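Local coordinates for THUMP domain-containing protein (Pyrococcus horikoshii, PDB 1VBK), which is of unproven function but, as a ThiI-like protein, probably binds RNA and ATP and may take part in tRNA modification or thiamine biosynthesis, at residues V208-D213 against D245-L250; E218-L223 against G236-A241. All blocks are in the same frame, centred on the assembly; numbering follows the deposited sequence.

Interaction 1. Residues V208-D213 against D245-L250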
loop_
_atom_site.group_PDB
_atom_site.type_symbol
_atom_site.label_atom_id
_atom_site.label_comp_id
_atom_site.label_asym_id
_atom_site.label_seq_id
_atom_site.Cartn_x
_atom_site.Cartn_y
_atom_site.Cartn_z
ATOM N N VAL A 208 -11.662 -0.421 -11.943
ATOM C CA VAL A 208 -11.559 -1.726 -12.581
ATOM C C VAL A 208 -12.916 -2.235 -13.030
ATOM O O VAL A 208 -13.883 -2.221 -12.265
ATOM C CB VAL A 208 -10.946 -2.785 -11.628
ATOM C CG1 VAL A 208 -10.934 -4.162 -12.307
ATOM C CG2 VAL A 208 -9.531 -2.384 -11.241
ATOM N N TYR A 209 -12.980 -2.664 -14.283
ATOM C CA TYR A 209 -14.201 -3.220 -14.838
ATOM C C TYR A 209 -13.974 -4.719 -14.992
ATOM O O TYR A 209 -13.082 -5.141 -15.723
ATOM C CB TYR A 209 -14.505 -2.623 -16.211
ATOM C CG TYR A 209 -15.652 -3.314 -16.914
ATOM C CD1 TYR A 209 -16.966 -3.131 -16.491
ATOM C CD2 TYR A 209 -15.422 -4.162 -17.999
ATOM C CE1 TYR A 209 -18.025 -3.771 -17.130
ATOM C CE2 TYR A 209 -16.475 -4.809 -18.644
ATOM C CZ TYR A 209 -17.772 -4.607 -18.205
ATOM O OH TYR A 209 -18.819 -5.231 -18.847
ATOM N N ILE A 210 -14.771 -5.517 -14.292
ATOM C CA ILE A 210 -14.646 -6.966 -14.380
ATOM C C ILE A 210 -15.687 -7.463 -15.376
ATOM O O ILE A 210 -16.862 -7.607 -15.050
ATOM C CB ILE A 210 -14.871 -7.634 -13.004
ATOM C CG1 ILE A 210 -13.857 -7.089 -11.996
ATOM C CG2 ILE A 210 -14.701 -9.147 -13.118
ATOM C CD1 ILE A 210 -14.059 -7.598 -10.583
ATOM N N GLY A 211 -15.248 -7.706 -16.603
ATOM C CA GLY A 211 -16.164 -8.170 -17.624
ATOM C C GLY A 211 -15.508 -8.248 -18.985
ATOM O O GLY A 211 -14.283 -8.305 -19.092
ATOM N N LYS A 212 -16.332 -8.239 -20.029
ATOM C CA LYS A 212 -15.843 -8.322 -21.397
ATOM C C LYS A 212 -16.146 -7.035 -22.153
ATOM O O LYS A 212 -16.707 -6.096 -21.592
ATOM C CB LYS A 212 -16.512 -9.501 -22.106
ATOM C CG LYS A 212 -16.496 -10.788 -21.296
ATOM C CD LYS A 212 -15.076 -11.160 -20.887
ATOM C CE LYS A 212 -15.051 -12.410 -20.024
ATOM N NZ LYS A 212 -13.663 -12.763 -19.623
ATOM N N ASP A 213 -15.769 -6.999 -23.427
ATOM C CA ASP A 213 -16.021 -5.841 -24.277
ATOM C C ASP A 213 -17.480 -5.866 -24.728
ATOM O O ASP A 213 -17.770 -6.153 -25.889
ATOM C CB ASP A 213 -15.105 -5.878 -25.503
ATOM C CG ASP A 213 -14.030 -4.809 -25.461
ATOM O OD1 ASP A 213 -14.370 -3.615 -25.617
ATOM O OD2 ASP A 213 -12.846 -5.163 -25.269
ATOM N N ASP A 245 -8.240 -13.478 -11.677
ATOM C CA ASP A 245 -6.793 -13.579 -11.530
ATOM C C ASP A 245 -6.129 -12.255 -11.908
ATOM O O ASP A 245 -5.162 -11.836 -11.273
ATOM C CB ASP A 245 -6.237 -14.739 -12.372
ATOM C CG ASP A 245 -6.683 -14.687 -13.823
ATOM O OD1 ASP A 245 -7.549 -13.860 -14.155
ATOM O OD2 ASP A 245 -6.173 -15.486 -14.638
ATOM N N ARG A 246 -6.666 -11.585 -12.925
ATOM C CA ARG A 246 -6.121 -10.303 -13.367
ATOM C C ARG A 246 -6.308 -9.214 -12.304
ATOM O O ARG A 246 -5.497 -8.293 -12.198
ATOM C CB ARG A 246 -6.788 -9.871 -14.678
ATOM C CG ARG A 246 -6.564 -10.838 -15.840
ATOM C CD ARG A 246 -5.088 -10.916 -16.235
ATOM N NE ARG A 246 -4.536 -9.592 -16.521
ATOM C CZ ARG A 246 -3.266 -9.359 -16.850
ATOM N NH1 ARG A 246 -2.402 -10.361 -16.939
ATOM N NH2 ARG A 246 -2.856 -8.118 -17.078
ATOM N N VAL A 247 -7.379 -9.314 -11.522
ATOM C CA VAL A 247 -7.636 -8.340 -10.464
ATOM C C VAL A 247 -6.590 -8.512 -9.355
ATOM O O VAL A 247 -6.038 -7.531 -8.849
ATOM C CB VAL A 247 -9.049 -8.522 -9.862
ATOM C CG1 VAL A 247 -9.261 -7.539 -8.723
ATOM C CG2 VAL A 247 -10.107 -8.317 -10.944
ATOM N N LEU A 248 -6.327 -9.759 -8.975
ATOM C CA LEU A 248 -5.337 -10.039 -7.941
ATOM C C LEU A 248 -3.966 -9.578 -8.427
ATOM O O LEU A 248 -3.182 -9.032 -7.656
ATOM C CB LEU A 248 -5.301 -11.535 -7.615
ATOM C CG LEU A 248 -6.564 -12.090 -6.945
ATOM C CD1 LEU A 248 -6.485 -13.613 -6.857
ATOM C CD2 LEU A 248 -6.719 -11.471 -5.563
ATOM N N LYS A 249 -3.681 -9.795 -9.709
ATOM C CA LYS A 249 -2.405 -9.373 -10.275
ATOM C C LYS A 249 -2.259 -7.857 -10.167
ATOM O O LYS A 249 -1.188 -7.355 -9.834
ATOM C CB LYS A 249 -2.297 -9.795 -11.744
ATOM C CG LYS A 249 -0.993 -9.379 -12.419
ATOM C CD LYS A 249 -0.921 -9.909 -13.850
ATOM C CE LYS A 249 0.315 -9.398 -14.578
ATOM N NZ LYS A 249 1.570 -9.778 -13.874
ATOM N N LEU A 250 -3.342 -7.138 -10.449
ATOM C CA LEU A 250 -3.349 -5.678 -10.387
ATOM C C LEU A 250 -3.075 -5.215 -8.956
ATOM O O LEU A 250 -2.290 -4.291 -8.719
ATOM C CB LEU A 250 -4.709 -5.148 -10.845
ATOM C CG LEU A 250 -4.856 -3.667 -11.210
ATOM C CD1 LEU A 250 -4.031 -3.356 -12.465
ATOM C CD2 LEU A 250 -6.325 -3.358 -11.459
#
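Val-208 and Val-247 bury the most surface here, yet each finds its nearest neighbour in a different residue of the opposite segment. CG2 of Val-208 presses on CD2 of Leu-250 at 3.4 Å, tighter than carbons normally sit, the two side chains sliding past each other in opposite directions. In Leu-250, CG is anti to the backbone N (chi1 -165°), and the second torsion, 66°, then sets the position of CD2. Val-247 turns its CG2 to the end of Ile-210, whose CD1 lies 4.0 Å from it, the two side chains crossing at about a right angle. Strand 208-210 and helix 245-250 run nearly antiparallel, their axes 10.2 Å apart. Valine, compact and apolar, suits the buried positions, and its beta branch also suits the strand; the longer, exposed Ile-210 reaches in from the solvent-facing edge of the contact. Ile-183 of the adjoining strand touches both valines. This is helix-on-sheet packing in a parallel alpha/beta domain of strand order 3-2-1-4-5, consistent with the Rossmann-like, HUP-type fold of the ThiI family. Across these two segments the helix meets the sheet through methyl groups alone, without directional polar bonds.

Interaction 2. Residues E218-L223 against G236-A241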
loop_
_atom_site.group_PDB
_atom_site.type_symbol
_atom_site.label_atom_id
_atom_site.label_comp_id
_atom_site.label_asym_id
_atom_site.label_seq_id
_atom_site.Cartn_x
_atom_site.Cartn_y
_atom_site.Cartn_z
ATOM N N GLU A 218 -19.322 -0.038 -22.371
ATOM C CA GLU A 218 -19.465 1.272 -22.993
ATOM C C GLU A 218 -20.133 2.176 -21.961
ATOM O O GLU A 218 -19.806 3.355 -21.839
ATOM C CB GLU A 218 -20.340 1.166 -24.245
ATOM C CG GLU A 218 -19.995 2.172 -25.331
ATOM C CD GLU A 218 -18.615 1.930 -25.929
ATOM O OE1 GLU A 218 -18.390 0.827 -26.473
ATOM O OE2 GLU A 218 -17.759 2.841 -25.856
ATOM N N LYS A 219 -21.074 1.602 -21.220
ATOM C CA LYS A 219 -21.792 2.320 -20.177
ATOM C C LYS A 219 -20.837 2.655 -19.032
ATOM O O LYS A 219 -20.928 3.727 -18.427
ATOM C CB LYS A 219 -22.952 1.461 -19.667
ATOM C CG LYS A 219 -23.499 1.849 -18.297
ATOM C CD LYS A 219 -24.047 3.263 -18.269
ATOM C CE LYS A 219 -24.594 3.595 -16.887
ATOM N NZ LYS A 219 -25.139 4.981 -16.803
ATOM N N VAL A 220 -19.917 1.741 -18.741
ATOM C CA VAL A 220 -18.955 1.965 -17.671
ATOM C C VAL A 220 -17.929 3.022 -18.060
ATOM O O VAL A 220 -17.565 3.862 -17.240
ATOM C CB VAL A 220 -18.233 0.661 -17.282
ATOM C CG1 VAL A 220 -17.091 0.959 -16.307
ATOM C CG2 VAL A 220 -19.221 -0.290 -16.636
ATOM N N ARG A 221 -17.466 2.991 -19.305
ATOM C CA ARG A 221 -16.494 3.982 -19.751
ATOM C C ARG A 221 -17.070 5.391 -19.619
ATOM O O ARG A 221 -16.347 6.334 -19.301
ATOM C CB ARG A 221 -16.071 3.724 -21.202
ATOM C CG ARG A 221 -15.168 2.508 -21.385
ATOM C CD ARG A 221 -14.652 2.416 -22.815
ATOM N NE ARG A 221 -13.809 1.242 -23.049
ATOM C CZ ARG A 221 -12.634 1.022 -22.463
ATOM N NH1 ARG A 221 -12.144 1.896 -21.592
ATOM N NH2 ARG A 221 -11.937 -0.068 -22.756
ATOM N N SER A 222 -18.371 5.534 -19.855
ATOM C CA SER A 222 -19.004 6.841 -19.743
ATOM C C SER A 222 -19.104 7.248 -18.272
ATOM O O SER A 222 -19.060 8.433 -17.943
ATOM C CB SER A 222 -20.389 6.835 -20.406
ATOM O OG SER A 222 -21.218 5.816 -19.879
ATOM N N LEU A 223 -19.231 6.264 -17.388
ATOM C CA LEU A 223 -19.298 6.545 -15.959
ATOM C C LEU A 223 -17.924 7.032 -15.517
ATOM O O LEU A 223 -17.806 7.996 -14.759
ATOM C CB LEU A 223 -19.671 5.286 -15.172
ATOM C CG LEU A 223 -21.103 4.763 -15.320
ATOM C CD1 LEU A 223 -21.259 3.476 -14.522
ATOM C CD2 LEU A 223 -22.088 5.813 -14.829
ATOM N N GLY A 236 -5.817 7.612 -13.476
ATOM C CA GLY A 236 -7.140 7.767 -14.056
ATOM C C GLY A 236 -7.486 6.985 -15.310
ATOM O O GLY A 236 -8.166 7.512 -16.191
ATOM N N PHE A 237 -7.036 5.739 -15.396
ATOM C CA PHE A 237 -7.339 4.903 -16.553
ATOM C C PHE A 237 -8.154 3.691 -16.130
ATOM O O PHE A 237 -7.836 3.033 -15.142
ATOM C CB PHE A 237 -6.055 4.431 -17.243
ATOM C CG PHE A 237 -5.293 5.527 -17.927
ATOM C CD1 PHE A 237 -5.939 6.403 -18.796
ATOM C CD2 PHE A 237 -3.929 5.685 -17.707
ATOM C CE1 PHE A 237 -5.239 7.423 -19.436
ATOM C CE2 PHE A 237 -3.217 6.702 -18.342
ATOM C CZ PHE A 237 -3.874 7.574 -19.207
ATOM N N LEU A 238 -9.210 3.407 -16.883
ATOM C CA LEU A 238 -10.068 2.268 -16.591
ATOM C C LEU A 238 -9.354 0.976 -16.954
ATOM O O LEU A 238 -8.835 0.834 -18.056
ATOM C CB LEU A 238 -11.373 2.365 -17.382
ATOM C CG LEU A 238 -12.351 1.203 -17.178
ATOM C CD1 LEU A 238 -12.823 1.189 -15.735
ATOM C CD2 LEU A 238 -13.532 1.344 -18.124
ATOM N N VAL A 239 -9.328 0.038 -16.014
ATOM C CA VAL A 239 -8.687 -1.253 -16.232
ATOM C C VAL A 239 -9.757 -2.317 -16.422
ATOM O O VAL A 239 -10.647 -2.464 -15.590
ATOM C CB VAL A 239 -7.812 -1.656 -15.027
ATOM C CG1 VAL A 239 -7.279 -3.069 -15.220
ATOM C CG2 VAL A 239 -6.668 -0.671 -14.863
ATOM N N VAL A 240 -9.675 -3.048 -17.527
ATOM C CA VAL A 240 -10.634 -4.109 -17.807
ATOM C C VAL A 240 -9.982 -5.440 -17.449
ATOM O O VAL A 240 -8.940 -5.790 -17.995
ATOM C CB VAL A 240 -11.029 -4.125 -19.306
ATOM C CG1 VAL A 240 -12.104 -5.171 -19.553
ATOM C CG2 VAL A 240 -11.515 -2.752 -19.728
ATOM N N ALA A 241 -10.587 -6.174 -16.519
ATOM C CA ALA A 241 -10.051 -7.469 -16.105
ATOM C C ALA A 241 -10.974 -8.572 -16.602
ATOM O O ALA A 241 -12.133 -8.649 -16.201
ATOM C CB ALA A 241 -9.925 -7.528 -14.586
HETATM O O HOH W 1 -9.269 1.735 -20.648
#
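Leu-238 sets its CD2 methyl in the angle between two side chains of helix 218-223, where the aliphatic base and the charged end of Arg-221 meet it together with Val-220. CD2 lies 3.8 Å from Arg-221 CG, and Arg-221 NH1 is also 3.8 Å from CD2 of Leu-238, so that one methyl is touched by both the base and the guanidinium of the arginine. This double approach depends on the shape of Arg-221: extended from CG to NE, then turned at the last torsion (chi4 -64°). CD2 of Leu-238 also meets CG1 of Val-220 at 4.0 Å, the two side chains crossing at about a right angle. Farther along, NH2 of Arg-221 passes Val-240 CG2 at 4.1 Å, a lighter touch at the margin of the contact.

The polar part of the arginine is served by water. One molecule lies at the edge of the guanidinium, in its plane, and accepts from NH1 of Arg-221 at 3.0 Å while donating to the carbonyl O of Leu-238 at 2.8 Å. Arginine suits this place because its methylenes can pack on leucine while its N-H groups reach the partly exposed border. Val-220, buried and compact, backs Leu-238 on the inner side.

Helix 215-228 and strand 239-241 belong to a beta-alpha-beta unit that starts with strand 204-210. Leu-238, just ahead of the last strand, also packs on Leu-217 and Trp-224 of the helix and on Pro-207 of the first strand. Val-220 of the helix and Val-240 of the strand both touch Tyr-209, on the face of the sheet that the helix covers, while Val-239 points away from helix 215-228 and packs on Leu-250 of helix 244-254.

Overall arrangement
Interactions 1 and 2 lie about 11 Å apart, centre to centre, on the parallel sheet of the ThiI-like part of the chain, and interaction 2 is nested within the loop that interaction 1 closes. Neighbouring strands 204-210 and 239-241 join them: Tyr-209 makes probable backbone hydrogen bonds to Val-239 and Ala-241. Side chains alternate along the strands, so Val-208 meets helix 244-254 while Tyr-209 turns to helix 215-228 on the opposite face. Both contacts are partly buried, but interaction 1 has two of its four touching residues buried and relies on apolar contacts, whereas interaction 2 has one of four buried and uses a water to bring in polarity.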